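Local structure of lipase aflb (Neosartorya fumigata, 6IDY) at residues A145-P150 with N217-I222; I164-T169 with L195-A200; Q206-Y211 with G236-W241; S260-G265 with W286-N291. The protein probably hydrolyses the ester bonds of lipids as a fungal lipase, and carries a bound calcium ion. One frame throughout, in Å; residues are numbered along the deposited sequence.

How the interactions relate
Interactions 1, 2 and 3 are buried, whereas interaction 4 is only partly so and lies among loops nearer the surface. Interactions 1 and 3 share helix 205-223, using its later and earlier turns. Interaction 2, nearest the middle of the chain, touches all the others: Ala-146 O meets Asn-196 N at 2.8 Å, Ile-197 packs on Asp-238, and Thr-169 OG1 lies 3.0 Å from Gln-288 OE1. Chemistry follows place: interaction 1 is purely apolar, interaction 2 adds one sheet bond to packing, interaction 3 sets a serine and a glutamine against tryptophan, and interaction 4 combines an amide-carboxylate hydrogen bond and a weaker one with an aromatic stack. Interactions 3 and 4 meet through Leu-237.

Interaction 1: residues A145-P150 with N217-I222; sequences AAIHIP and NYISAI
Ile-147 and Ile-149, on the same side of the outermost strand 147-148 and its extension, face Tyr-218, Ile-219 and Ile-222 of helix 205-223. Two kinds of packing make up the contact: aliphatic against ring, and aliphatic against aliphatic.

Both isoleucines approach the tyrosine with their CD1 methyls. Ile-147 CD1 comes to 3.6 Å from Tyr-218 CD2 at a slant, neither over the face nor at the edge, while Ile-149 CD1 lies in the ring plane, 3.7 Å from Tyr-218 CE2. The ring reaches the strand because its CG is anti to the backbone N (chi1 175°). Ile-222 CG2, from the same helix, lies over one ring face near its rim, and the phenol OH is hydrogen-bonded to Pro-118 O.

Among the aliphatic pairs, Ile-149 and Ile-222 meet tip to tip, CD1 to CD1, at 3.8 Å. Ile-149 CD1 meets Ile-219 CD1 in the same way at 3.9 Å. That Ile-219 methyl also touches Ile-147 CG2, as the two side chains slide past each other in opposite directions. Ile-219 further packs on Pro-162 and Ile-164 of strand 161-166.

With only carbon-carbon contacts joining the segments, cohesion here depends on shape and the exclusion of water; the tyrosine hydroxyl finds its partner outside the contact, in a backbone carbonyl.

Interaction 2: residues I164-T169 with L195-A200; sequences ILVPGT and LNIPQA
Two neighbouring parallel strands, 161-166 and 190-195, end side by side where Leu-165 pairs with Leu-195. They are joined through helix 173-178 as a beta-alpha-beta crossover. Leu-195 N donates to Leu-165 O over 3.1 Å, a nearly straight bond (166° at the hydrogen) that arrives close to the C=O axis. Leu-165 also bonds through its backbone to Val-193, so one residue of the inner strand bridges two of its neighbour, as parallel pairing requires.

Pro-167 comes where the next bond of the series would be expected, and it has no N-H to give. Its CD instead sits 3.0 Å from Leu-195 O, with CG of the same ring 3.3 Å from that oxygen. The pairing therefore gives way to close packing, and the chains leave the sheet. Ile-197, two residues beyond Leu-195 in the loop that leaves strand 190-195, packs against the proline ring: its CD1 lies 4.0 Å from both CG and CD of Pro-167, and loosely, at 4.4 Å, from Val-166 CG1. An extended conformation (chi2 168°) carries that methyl across to the ring.

Beyond the proline, Gly-168 and Thr-169 run past Ala-200 with little direct touching. Thr-169 OG1 is hydrogen-bonded to Gln-234, just before helix 235-245, and to Gln-288 of interaction 4, tying the loop to both. A V-P-G-T loop after an inner parallel strand is consistent with the oxyanion-hole loop of alpha/beta-hydrolase lipases such as Candida antarctica lipase B.

Interaction 3: residues Q206-Y211 with G236-W241; sequences QINSEY and GLDTQW
Trp-241 reaches from helix 235-245 across Ser-209 to Gln-206 on helix 205-223, meeting the opposite helix along most of its length. It starts close in: Trp-241 CB lies 3.3 Å from Ser-209 OG. That hydroxyl is hydrogen-bonded within its own helix to Val-205 O, which fixes the rotation of the hydroxyl. At the next step CG stays near the same hydroxyl, and Trp-241 CD1 meets Ser-209 CB at 3.4 Å, the serine sitting obliquely to the ring. A chi1 of -173° turns the indole away from its own backbone nitrogen and out along the other helix. Its NE1 bonds to Tyr-438 OH, near the C-terminus of the chain.

The benzo part ends under Gln-206. Gln-206 CG stands 4.0 Å from the centroid of the six-membered ring of Trp-241, a CH-pi contact displaced toward the rim, with Trp-241 CZ2 as its closest atom at 3.6 Å. Gln-206 OE1 also comes to 3.5 Å from Trp-241 CZ2; the amide, nearly perpendicular to the indole (82°), stands beyond the CZ2-CH2 rim, where bonds to Ala-436 N and Ala-434 O hold it.

Elsewhere Asp-238 OD1 lies 3.8 Å from Asn-208 CB. The axes of segments 206-211 and 236-241 approach to 8.0 Å, at a signed crossing angle of -74°, with Ser-209 and Asp-238 as the nearest pair of CA atoms. Leu-298 of helix 293-299 packs against Trp-241 and Phe-294 against Gln-206, while Phe-256 of strand 253-259 meets Thr-239 and Gln-240.

Interaction 4: residues S260-G265 with W286-N291; sequences SPDFHG and WQQGWN
His-264 lies flat on Trp-290, and a little deeper Asp-262 takes a bond from Gln-288; between them Gly-265 passes close to the other backbone. The imidazole and the pyrrole ring of the indole form an offset stack, centroids 3.8 Å apart and planes only 8° from parallel. ND1 stands over the middle of the indole, and His-264 CB sits above the six-membered ring of Trp-290 in a CH-pi contact, 3.8 Å from its centroid. In both residues the ring points roughly opposite the backbone nitrogen, though in His-264 chi1 departs to -151°. His-264 ND1 also makes a weak bond to Trp-290 O at 3.2 Å, the acceptor lying at the edge of the imidazole, which may help to set the turn of the ring. Trp-290 CA meets His-264 O through a CA-H...O contact of 3.3 Å.

Asp-262 adopts the rarer rotamer with CG between backbone N and carbonyl carbon (chi1 62°). Its OD2 receives Gln-288 NE2 over 2.7 Å, on the syn side and somewhat out of the carboxylate plane. Gln-288 spans the gap with an extended chain, and its OE1 bonds to Thr-169 OG1, so both ends of the amide are engaged. Gly-265, closing a type I turn from Asp-262, brings its CA to 3.1 Å from Gln-288 O.

The polar pair thus joins this loop to the Thr-169 loop in the buried interior, whereas the stack lies on the partly exposed side, where both residues also touch a crystal neighbour.

Interaction 1: residues A145-P150 with N217-I222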
loop_
_atom_site.group_PDB
_atom_site.type_symbol
_atom_site.label_atom_id
_atom_site.label_comp_id
_atom_site.label_asym_id
_atom_site.label_seq_id
_atom_site.Cartn_x
_atom_site.Cartn_y
_atom_site.Cartn_z
ATOM N N ALA A 145 5.622 -2.340 -18.541
ATOM C CA ALA A 145 4.220 -1.964 -18.788
ATOM C C ALA A 145 3.403 -1.737 -17.502
ATOM O O ALA A 145 2.361 -1.086 -17.554
ATOM C CB ALA A 145 3.535 -2.981 -19.696
ATOM N N ALA A 146 3.895 -2.242 -16.351
ATOM C CA ALA A 146 3.248 -2.076 -15.043
ATOM C C ALA A 146 3.430 -0.644 -14.512
ATOM O O ALA A 146 2.678 -0.213 -13.638
ATOM C CB ALA A 146 3.816 -3.075 -14.052
ATOM N N ILE A 147 4.422 0.090 -15.049
ATOM C CA ILE A 147 4.744 1.446 -14.603
ATOM C C ILE A 147 3.871 2.485 -15.283
ATOM O O ILE A 147 3.911 2.623 -16.503
ATOM C CB ILE A 147 6.255 1.780 -14.759
ATOM C CG1 ILE A 147 7.155 0.632 -14.233
ATOM C CG2 ILE A 147 6.586 3.122 -14.084
ATOM C CD1 ILE A 147 8.603 0.635 -14.749
ATOM N N HIS A 148 3.111 3.240 -14.491
ATOM C CA HIS A 148 2.311 4.327 -15.027
ATOM C C HIS A 148 3.108 5.608 -14.842
ATOM O O HIS A 148 3.286 6.071 -13.714
ATOM C CB HIS A 148 0.928 4.428 -14.363
ATOM C CG HIS A 148 0.067 5.476 -14.999
ATOM N ND1 HIS A 148 -0.746 5.180 -16.078
ATOM C CD2 HIS A 148 -0.026 6.798 -14.730
ATOM C CE1 HIS A 148 -1.343 6.318 -16.399
ATOM N NE2 HIS A 148 -0.937 7.320 -15.621
ATOM N N ILE A 149 3.626 6.143 -15.952
ATOM C CA ILE A 149 4.396 7.383 -15.970
ATOM C C ILE A 149 3.462 8.506 -16.443
ATOM O O ILE A 149 3.088 8.527 -17.619
ATOM C CB ILE A 149 5.689 7.276 -16.833
ATOM C CG1 ILE A 149 6.622 6.157 -16.306
ATOM C CG2 ILE A 149 6.420 8.630 -16.891
ATOM C CD1 ILE A 149 7.797 5.784 -17.227
ATOM N N PRO A 150 3.048 9.430 -15.546
ATOM C CA PRO A 150 2.164 10.521 -15.980
ATOM C C PRO A 150 2.842 11.397 -17.029
ATOM O O PRO A 150 4.063 11.556 -17.001
ATOM C CB PRO A 150 1.888 11.290 -14.677
ATOM C CG PRO A 150 2.161 10.281 -13.577
ATOM C CD PRO A 150 3.351 9.537 -14.104
ATOM N N ASN A 217 15.146 0.492 -10.964
ATOM C CA ASN A 217 16.227 0.594 -11.942
ATOM C C ASN A 217 15.807 1.280 -13.234
ATOM O O ASN A 217 16.608 2.016 -13.812
ATOM C CB ASN A 217 16.858 -0.769 -12.198
ATOM C CG ASN A 217 17.715 -1.236 -11.045
ATOM O OD1 ASN A 217 18.203 -0.440 -10.229
ATOM N ND2 ASN A 217 17.941 -2.534 -10.964
ATOM N N TYR A 218 14.539 1.113 -13.643
ATOM C CA TYR A 218 14.024 1.752 -14.849
ATOM C C TYR A 218 13.815 3.255 -14.655
ATOM O O TYR A 218 14.218 4.039 -15.518
ATOM C CB TYR A 218 12.743 1.056 -15.361
ATOM C CG TYR A 218 12.112 1.758 -16.545
ATOM C CD1 TYR A 218 12.537 1.498 -17.843
ATOM C CD2 TYR A 218 11.121 2.717 -16.362
ATOM C CE1 TYR A 218 11.988 2.175 -18.934
ATOM C CE2 TYR A 218 10.565 3.397 -17.440
ATOM C CZ TYR A 218 10.996 3.121 -18.724
ATOM O OH TYR A 218 10.428 3.794 -19.772
ATOM N N ILE A 219 13.153 3.650 -13.556
ATOM C CA ILE A 219 12.879 5.063 -13.290
ATOM C C ILE A 219 14.191 5.805 -13.030
ATOM O O ILE A 219 14.363 6.913 -13.537
ATOM C CB ILE A 219 11.787 5.262 -12.200
ATOM C CG1 ILE A 219 10.408 4.700 -12.670
ATOM C CG2 ILE A 219 11.676 6.718 -11.723
ATOM C CD1 ILE A 219 9.688 5.415 -13.877
ATOM N N SER A 220 15.147 5.159 -12.339
ATOM C CA SER A 220 16.458 5.767 -12.104
ATOM C C SER A 220 17.208 5.998 -13.427
ATOM O O SER A 220 17.810 7.060 -13.601
ATOM C CB SER A 220 17.294 4.912 -11.157
ATOM O OG SER A 220 18.543 5.526 -10.884
ATOM N N ALA A 221 17.140 5.022 -14.361
ATOM C CA ALA A 221 17.810 5.090 -15.670
ATOM C C ALA A 221 17.288 6.211 -16.565
ATOM O O ALA A 221 18.095 7.009 -17.046
ATOM C CB ALA A 221 17.713 3.753 -16.389
ATOM N N ILE A 222 15.949 6.286 -16.775
ATOM C CA ILE A 222 15.297 7.298 -17.629
ATOM C C ILE A 222 15.419 8.721 -17.074
ATOM O O ILE A 222 15.342 9.687 -17.836
ATOM C CB ILE A 222 13.810 6.953 -17.958
ATOM C CG1 ILE A 222 12.933 6.877 -16.673
ATOM C CG2 ILE A 222 13.701 5.687 -18.827
ATOM C CD1 ILE A 222 11.431 6.929 -16.889
#

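Interaction 2: residues I164-T169 with L195-A200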
loop_
_atom_site.group_PDB
_atom_site.type_symbol
_atom_site.label_atom_id
_atom_site.label_comp_id
_atom_site.label_asym_id
_atom_site.label_seq_id
_atom_site.Cartn_x
_atom_site.Cartn_y
_atom_site.Cartn_z
ATOM N N ILE A 164 8.461 6.565 -6.656
ATOM C CA ILE A 164 7.715 5.390 -7.091
ATOM C C ILE A 164 6.702 5.036 -6.020
ATOM O O ILE A 164 7.084 4.725 -4.890
ATOM C CB ILE A 164 8.644 4.189 -7.437
ATOM C CG1 ILE A 164 9.698 4.598 -8.500
ATOM C CG2 ILE A 164 7.813 2.977 -7.902
ATOM C CD1 ILE A 164 10.911 3.746 -8.529
ATOM N N LEU A 165 5.415 5.078 -6.386
ATOM C CA LEU A 165 4.316 4.738 -5.493
ATOM C C LEU A 165 3.982 3.265 -5.663
ATOM O O LEU A 165 3.540 2.848 -6.734
ATOM C CB LEU A 165 3.094 5.632 -5.745
ATOM C CG LEU A 165 3.315 7.151 -5.709
ATOM C CD1 LEU A 165 2.036 7.878 -6.075
ATOM C CD2 LEU A 165 3.840 7.621 -4.340
ATOM N N VAL A 166 4.267 2.466 -4.622
ATOM C CA VAL A 166 4.078 1.011 -4.619
ATOM C C VAL A 166 2.754 0.672 -3.914
ATOM O O VAL A 166 2.548 1.095 -2.780
ATOM C CB VAL A 166 5.310 0.252 -4.031
ATOM C CG1 VAL A 166 5.131 -1.261 -4.120
ATOM C CG2 VAL A 166 6.600 0.665 -4.739
ATOM N N PRO A 167 1.848 -0.080 -4.573
ATOM C CA PRO A 167 0.541 -0.363 -3.962
ATOM C C PRO A 167 0.572 -1.442 -2.889
ATOM O O PRO A 167 1.580 -2.127 -2.729
ATOM C CB PRO A 167 -0.286 -0.828 -5.159
ATOM C CG PRO A 167 0.707 -1.519 -6.024
ATOM C CD PRO A 167 1.939 -0.664 -5.926
ATOM N N GLY A 168 -0.559 -1.597 -2.203
ATOM C CA GLY A 168 -0.758 -2.614 -1.187
ATOM C C GLY A 168 -1.554 -3.785 -1.726
ATOM O O GLY A 168 -1.840 -3.863 -2.925
ATOM N N THR A 169 -1.925 -4.695 -0.829
ATOM C CA THR A 169 -2.675 -5.908 -1.147
ATOM C C THR A 169 -4.046 -5.629 -1.750
ATOM O O THR A 169 -4.790 -4.774 -1.244
ATOM C CB THR A 169 -2.788 -6.785 0.104
ATOM O OG1 THR A 169 -1.480 -7.094 0.582
ATOM C CG2 THR A 169 -3.570 -8.060 -0.139
ATOM N N LEU A 195 3.153 2.098 -9.672
ATOM C CA LEU A 195 3.333 0.756 -10.171
ATOM C C LEU A 195 2.062 -0.059 -10.031
ATOM O O LEU A 195 1.669 -0.403 -8.924
ATOM C CB LEU A 195 4.511 0.126 -9.420
ATOM C CG LEU A 195 4.977 -1.251 -9.835
ATOM C CD1 LEU A 195 5.649 -1.226 -11.213
ATOM C CD2 LEU A 195 5.935 -1.783 -8.805
ATOM N N ASN A 196 1.402 -0.348 -11.149
ATOM C CA ASN A 196 0.211 -1.184 -11.091
ATOM C C ASN A 196 0.681 -2.633 -11.204
ATOM O O ASN A 196 0.989 -3.098 -12.305
ATOM C CB ASN A 196 -0.789 -0.812 -12.183
ATOM C CG ASN A 196 -1.394 0.555 -11.994
ATOM O OD1 ASN A 196 -1.935 0.880 -10.932
ATOM N ND2 ASN A 196 -1.317 1.383 -13.026
ATOM N N ILE A 197 0.821 -3.310 -10.052
ATOM C CA ILE A 197 1.263 -4.706 -9.992
ATOM C C ILE A 197 0.144 -5.614 -10.532
ATOM O O ILE A 197 -0.983 -5.519 -10.039
ATOM C CB ILE A 197 1.752 -5.111 -8.568
ATOM C CG1 ILE A 197 2.994 -4.266 -8.150
ATOM C CG2 ILE A 197 2.036 -6.627 -8.479
ATOM C CD1 ILE A 197 3.420 -4.357 -6.657
ATOM N N PRO A 198 0.415 -6.447 -11.576
ATOM C CA PRO A 198 -0.642 -7.326 -12.122
ATOM C C PRO A 198 -1.258 -8.243 -11.068
ATOM O O PRO A 198 -0.565 -8.687 -10.146
ATOM C CB PRO A 198 0.082 -8.122 -13.220
ATOM C CG PRO A 198 1.276 -7.280 -13.580
ATOM C CD PRO A 198 1.696 -6.644 -12.290
ATOM N N GLN A 199 -2.583 -8.481 -11.188
ATOM C CA GLN A 199 -3.407 -9.283 -10.271
ATOM C C GLN A 199 -3.540 -8.558 -8.917
ATOM O O GLN A 199 -3.797 -9.187 -7.885
ATOM C CB GLN A 199 -2.876 -10.738 -10.127
ATOM C CG GLN A 199 -3.070 -11.637 -11.360
ATOM C CD GLN A 199 -2.303 -11.213 -12.595
ATOM O OE1 GLN A 199 -2.873 -10.677 -13.552
ATOM N NE2 GLN A 199 -0.999 -11.440 -12.611
ATOM N N ALA A 200 -3.349 -7.219 -8.940
ATOM C CA ALA A 200 -3.446 -6.305 -7.799
ATOM C C ALA A 200 -2.718 -6.818 -6.549
ATOM O O ALA A 200 -3.314 -6.912 -5.474
ATOM C CB ALA A 200 -4.917 -5.994 -7.497
#

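Interaction 3: residues Q206-Y211 with G236-W241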
loop_
_atom_site.group_PDB
_atom_site.type_symbol
_atom_site.label_atom_id
_atom_site.label_comp_id
_atom_site.label_asym_id
_atom_site.label_seq_id
_atom_site.Cartn_x
_atom_site.Cartn_y
_atom_site.Cartn_z
ATOM N N GLN A 206 7.037 -12.617 -4.026
ATOM C CA GLN A 206 8.345 -12.767 -4.684
ATOM C C GLN A 206 8.293 -12.288 -6.143
ATOM O O GLN A 206 9.263 -11.706 -6.623
ATOM C CB GLN A 206 8.848 -14.221 -4.606
ATOM C CG GLN A 206 8.963 -14.747 -3.173
ATOM C CD GLN A 206 9.237 -16.226 -3.103
ATOM O OE1 GLN A 206 10.324 -16.656 -2.712
ATOM N NE2 GLN A 206 8.253 -17.041 -3.462
ATOM N N ILE A 207 7.160 -12.526 -6.834
ATOM C CA ILE A 207 6.923 -12.085 -8.212
ATOM C C ILE A 207 6.599 -10.591 -8.184
ATOM O O ILE A 207 7.134 -9.841 -8.997
ATOM C CB ILE A 207 5.783 -12.897 -8.918
ATOM C CG1 ILE A 207 6.055 -14.436 -8.948
ATOM C CG2 ILE A 207 5.469 -12.346 -10.332
ATOM C CD1 ILE A 207 7.359 -14.925 -9.615
ATOM N N ASN A 208 5.720 -10.162 -7.250
ATOM C CA ASN A 208 5.327 -8.752 -7.098
ATOM C C ASN A 208 6.539 -7.847 -6.933
ATOM O O ASN A 208 6.580 -6.772 -7.525
ATOM C CB ASN A 208 4.353 -8.571 -5.917
ATOM C CG ASN A 208 3.064 -9.342 -6.064
ATOM O OD1 ASN A 208 2.681 -9.757 -7.160
ATOM N ND2 ASN A 208 2.364 -9.555 -4.956
ATOM N N SER A 209 7.534 -8.312 -6.149
ATOM C CA SER A 209 8.787 -7.616 -5.856
ATOM C C SER A 209 9.620 -7.299 -7.100
ATOM O O SER A 209 10.323 -6.291 -7.107
ATOM C CB SER A 209 9.616 -8.430 -4.873
ATOM O OG SER A 209 8.866 -8.653 -3.692
ATOM N N GLU A 210 9.553 -8.158 -8.138
ATOM C CA GLU A 210 10.279 -7.986 -9.402
ATOM C C GLU A 210 9.859 -6.695 -10.088
ATOM O O GLU A 210 10.698 -6.010 -10.677
ATOM C CB GLU A 210 10.029 -9.169 -10.343
ATOM C CG GLU A 210 10.688 -10.453 -9.877
ATOM C CD GLU A 210 10.760 -11.534 -10.931
ATOM O OE1 GLU A 210 10.813 -11.201 -12.136
ATOM O OE2 GLU A 210 10.780 -12.723 -10.551
ATOM N N TYR A 211 8.556 -6.359 -9.994
ATOM C CA TYR A 211 8.003 -5.137 -10.559
ATOM C C TYR A 211 8.578 -3.908 -9.869
ATOM O O TYR A 211 8.830 -2.919 -10.540
ATOM C CB TYR A 211 6.468 -5.154 -10.511
ATOM C CG TYR A 211 5.872 -6.196 -11.430
ATOM C CD1 TYR A 211 5.574 -5.897 -12.755
ATOM C CD2 TYR A 211 5.641 -7.497 -10.987
ATOM C CE1 TYR A 211 5.049 -6.859 -13.616
ATOM C CE2 TYR A 211 5.123 -8.471 -11.839
ATOM C CZ TYR A 211 4.819 -8.144 -13.150
ATOM O OH TYR A 211 4.272 -9.083 -13.983
ATOM N N GLY A 236 5.494 -2.413 1.146
ATOM C CA GLY A 236 6.691 -2.408 1.986
ATOM C C GLY A 236 7.457 -3.709 1.861
ATOM O O GLY A 236 8.685 -3.702 1.730
ATOM N N LEU A 237 6.723 -4.842 1.847
ATOM C CA LEU A 237 7.320 -6.170 1.677
ATOM C C LEU A 237 7.913 -6.313 0.279
ATOM O O LEU A 237 9.020 -6.827 0.145
ATOM C CB LEU A 237 6.297 -7.297 1.936
ATOM C CG LEU A 237 5.915 -7.551 3.390
ATOM C CD1 LEU A 237 4.735 -8.507 3.473
ATOM C CD2 LEU A 237 7.087 -8.127 4.173
ATOM N N ASP A 238 7.190 -5.831 -0.751
ATOM C CA ASP A 238 7.640 -5.890 -2.145
ATOM C C ASP A 238 8.935 -5.103 -2.333
ATOM O O ASP A 238 9.828 -5.563 -3.045
ATOM C CB ASP A 238 6.562 -5.333 -3.094
ATOM C CG ASP A 238 5.211 -6.023 -3.029
ATOM O OD1 ASP A 238 5.145 -7.160 -2.521
ATOM O OD2 ASP A 238 4.227 -5.432 -3.502
ATOM N N THR A 239 9.034 -3.921 -1.683
ATOM C CA THR A 239 10.203 -3.052 -1.768
ATOM C C THR A 239 11.389 -3.649 -1.030
ATOM O O THR A 239 12.481 -3.682 -1.587
ATOM C CB THR A 239 9.865 -1.625 -1.322
ATOM O OG1 THR A 239 8.694 -1.192 -2.010
ATOM C CG2 THR A 239 11.027 -0.635 -1.567
ATOM N N GLN A 240 11.175 -4.112 0.217
ATOM C CA GLN A 240 12.219 -4.730 1.038
ATOM C C GLN A 240 12.814 -5.960 0.349
ATOM O O GLN A 240 14.036 -6.123 0.362
ATOM C CB GLN A 240 11.680 -5.078 2.441
ATOM C CG GLN A 240 12.766 -5.488 3.443
ATOM C CD GLN A 240 13.652 -4.366 3.951
ATOM O OE1 GLN A 240 13.630 -3.217 3.468
ATOM N NE2 GLN A 240 14.471 -4.693 4.948
ATOM N N TRP A 241 11.956 -6.811 -0.260
ATOM C CA TRP A 241 12.403 -7.995 -1.005
ATOM C C TRP A 241 13.216 -7.555 -2.237
ATOM O O TRP A 241 14.284 -8.105 -2.477
ATOM C CB TRP A 241 11.206 -8.897 -1.400
ATOM C CG TRP A 241 11.597 -10.209 -2.027
ATOM C CD1 TRP A 241 11.920 -10.432 -3.335
ATOM C CD2 TRP A 241 11.669 -11.488 -1.373
ATOM N NE1 TRP A 241 12.198 -11.765 -3.537
ATOM C CE2 TRP A 241 12.035 -12.441 -2.353
ATOM C CE3 TRP A 241 11.481 -11.920 -0.044
ATOM C CZ2 TRP A 241 12.222 -13.798 -2.047
ATOM C CZ3 TRP A 241 11.627 -13.271 0.250
ATOM C CH2 TRP A 241 11.982 -14.194 -0.744
#

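Interaction 4: residues S260-G265 with W286-N291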
loop_
_atom_site.group_PDB
_atom_site.type_symbol
_atom_site.label_atom_id
_atom_site.label_comp_id
_atom_site.label_asym_id
_atom_site.label_seq_id
_atom_site.Cartn_x
_atom_site.Cartn_y
_atom_site.Cartn_z
ATOM N N SER A 260 2.058 1.906 6.741
ATOM C CA SER A 260 1.465 0.685 7.322
ATOM C C SER A 260 2.186 -0.576 6.815
ATOM O O SER A 260 1.519 -1.482 6.302
ATOM C CB SER A 260 -0.031 0.611 7.001
ATOM O OG SER A 260 -0.721 1.730 7.528
ATOM N N PRO A 261 3.542 -0.650 6.887
ATOM C CA PRO A 261 4.218 -1.837 6.348
ATOM C C PRO A 261 4.146 -3.038 7.269
ATOM O O PRO A 261 4.257 -2.901 8.481
ATOM C CB PRO A 261 5.650 -1.355 6.158
ATOM C CG PRO A 261 5.839 -0.353 7.260
ATOM C CD PRO A 261 4.517 0.301 7.475
ATOM N N ASP A 262 3.976 -4.225 6.684
ATOM C CA ASP A 262 3.912 -5.458 7.462
ATOM C C ASP A 262 5.182 -6.269 7.233
ATOM O O ASP A 262 5.139 -7.374 6.691
ATOM C CB ASP A 262 2.612 -6.234 7.162
ATOM C CG ASP A 262 2.426 -6.691 5.731
ATOM O OD1 ASP A 262 2.796 -5.928 4.805
ATOM O OD2 ASP A 262 1.906 -7.805 5.534
ATOM N N PHE A 263 6.330 -5.716 7.673
ATOM C CA PHE A 263 7.653 -6.340 7.506
ATOM C C PHE A 263 7.794 -7.679 8.209
ATOM O O PHE A 263 8.724 -8.427 7.898
ATOM C CB PHE A 263 8.797 -5.392 7.901
ATOM C CG PHE A 263 8.904 -4.155 7.047
ATOM C CD1 PHE A 263 9.155 -4.251 5.681
ATOM C CD2 PHE A 263 8.810 -2.889 7.613
ATOM C CE1 PHE A 263 9.269 -3.102 4.893
ATOM C CE2 PHE A 263 8.979 -1.742 6.831
ATOM C CZ PHE A 263 9.179 -1.855 5.475
ATOM N N HIS A 264 6.860 -8.002 9.125
ATOM C CA HIS A 264 6.831 -9.296 9.801
ATOM C C HIS A 264 5.471 -9.955 9.545
ATOM O O HIS A 264 5.122 -10.928 10.197
ATOM C CB HIS A 264 7.089 -9.155 11.316
ATOM C CG HIS A 264 7.735 -10.370 11.930
ATOM N ND1 HIS A 264 7.270 -11.654 11.669
ATOM C CD2 HIS A 264 8.767 -10.454 12.795
ATOM C CE1 HIS A 264 8.050 -12.469 12.362
ATOM N NE2 HIS A 264 8.971 -11.793 13.044
ATOM N N GLY A 265 4.726 -9.432 8.584
ATOM C CA GLY A 265 3.390 -9.926 8.284
ATOM C C GLY A 265 2.409 -9.612 9.399
ATOM O O GLY A 265 2.559 -8.618 10.119
ATOM N N TRP A 286 -1.585 -15.591 2.114
ATOM C CA TRP A 286 -0.927 -16.624 2.900
ATOM C C TRP A 286 0.501 -16.261 3.288
ATOM O O TRP A 286 0.883 -16.499 4.434
ATOM C CB TRP A 286 -0.997 -17.999 2.217
ATOM C CG TRP A 286 -2.302 -18.704 2.452
ATOM C CD1 TRP A 286 -3.187 -19.126 1.507
ATOM C CD2 TRP A 286 -2.897 -19.012 3.726
ATOM N NE1 TRP A 286 -4.283 -19.703 2.109
ATOM C CE2 TRP A 286 -4.127 -19.654 3.469
ATOM C CE3 TRP A 286 -2.496 -18.826 5.064
ATOM C CZ2 TRP A 286 -4.966 -20.099 4.492
ATOM C CZ3 TRP A 286 -3.319 -19.288 6.078
ATOM C CH2 TRP A 286 -4.536 -19.919 5.789
ATOM N N GLN A 287 1.263 -15.631 2.371
ATOM C CA GLN A 287 2.655 -15.212 2.630
ATOM C C GLN A 287 2.777 -14.121 3.687
ATOM O O GLN A 287 3.832 -13.985 4.299
ATOM C CB GLN A 287 3.332 -14.730 1.339
ATOM C CG GLN A 287 3.657 -15.869 0.389
ATOM C CD GLN A 287 4.087 -15.360 -0.961
ATOM O OE1 GLN A 287 3.427 -14.523 -1.588
ATOM N NE2 GLN A 287 5.199 -15.882 -1.442
ATOM N N GLN A 288 1.705 -13.347 3.905
ATOM C CA GLN A 288 1.722 -12.250 4.865
ATOM C C GLN A 288 1.394 -12.686 6.302
ATOM O O GLN A 288 1.215 -11.840 7.178
ATOM C CB GLN A 288 0.847 -11.087 4.387
ATOM C CG GLN A 288 1.535 -10.355 3.235
ATOM C CD GLN A 288 0.662 -9.309 2.627
ATOM O OE1 GLN A 288 -0.171 -9.577 1.754
ATOM N NE2 GLN A 288 0.835 -8.090 3.077
ATOM N N GLY A 289 1.381 -13.993 6.544
ATOM C CA GLY A 289 1.236 -14.528 7.892
ATOM C C GLY A 289 2.539 -14.297 8.641
ATOM O O GLY A 289 3.607 -14.280 8.027
ATOM N N TRP A 290 2.461 -14.095 9.957
ATOM C CA TRP A 290 3.612 -13.824 10.828
ATOM C C TRP A 290 4.751 -14.831 10.728
ATOM O O TRP A 290 5.911 -14.427 10.697
ATOM C CB TRP A 290 3.159 -13.729 12.297
ATOM C CG TRP A 290 4.186 -13.134 13.218
ATOM C CD1 TRP A 290 5.131 -13.803 13.938
ATOM C CD2 TRP A 290 4.375 -11.740 13.501
ATOM N NE1 TRP A 290 5.879 -12.917 14.677
ATOM C CE2 TRP A 290 5.444 -11.641 14.421
ATOM C CE3 TRP A 290 3.721 -10.564 13.096
ATOM C CZ2 TRP A 290 5.889 -10.411 14.923
ATOM C CZ3 TRP A 290 4.162 -9.347 13.597
ATOM C CH2 TRP A 290 5.223 -9.279 14.512
ATOM N N ASN A 291 4.425 -16.129 10.729
ATOM C CA ASN A 291 5.417 -17.202 10.768
ATOM C C ASN A 291 5.636 -17.944 9.448
ATOM O O ASN A 291 6.158 -19.067 9.455
ATOM C CB ASN A 291 5.069 -18.186 11.891
ATOM C CG ASN A 291 5.809 -17.843 13.157
ATOM O OD1 ASN A 291 6.956 -18.264 13.371
ATOM N ND2 ASN A 291 5.190 -17.037 14.003
#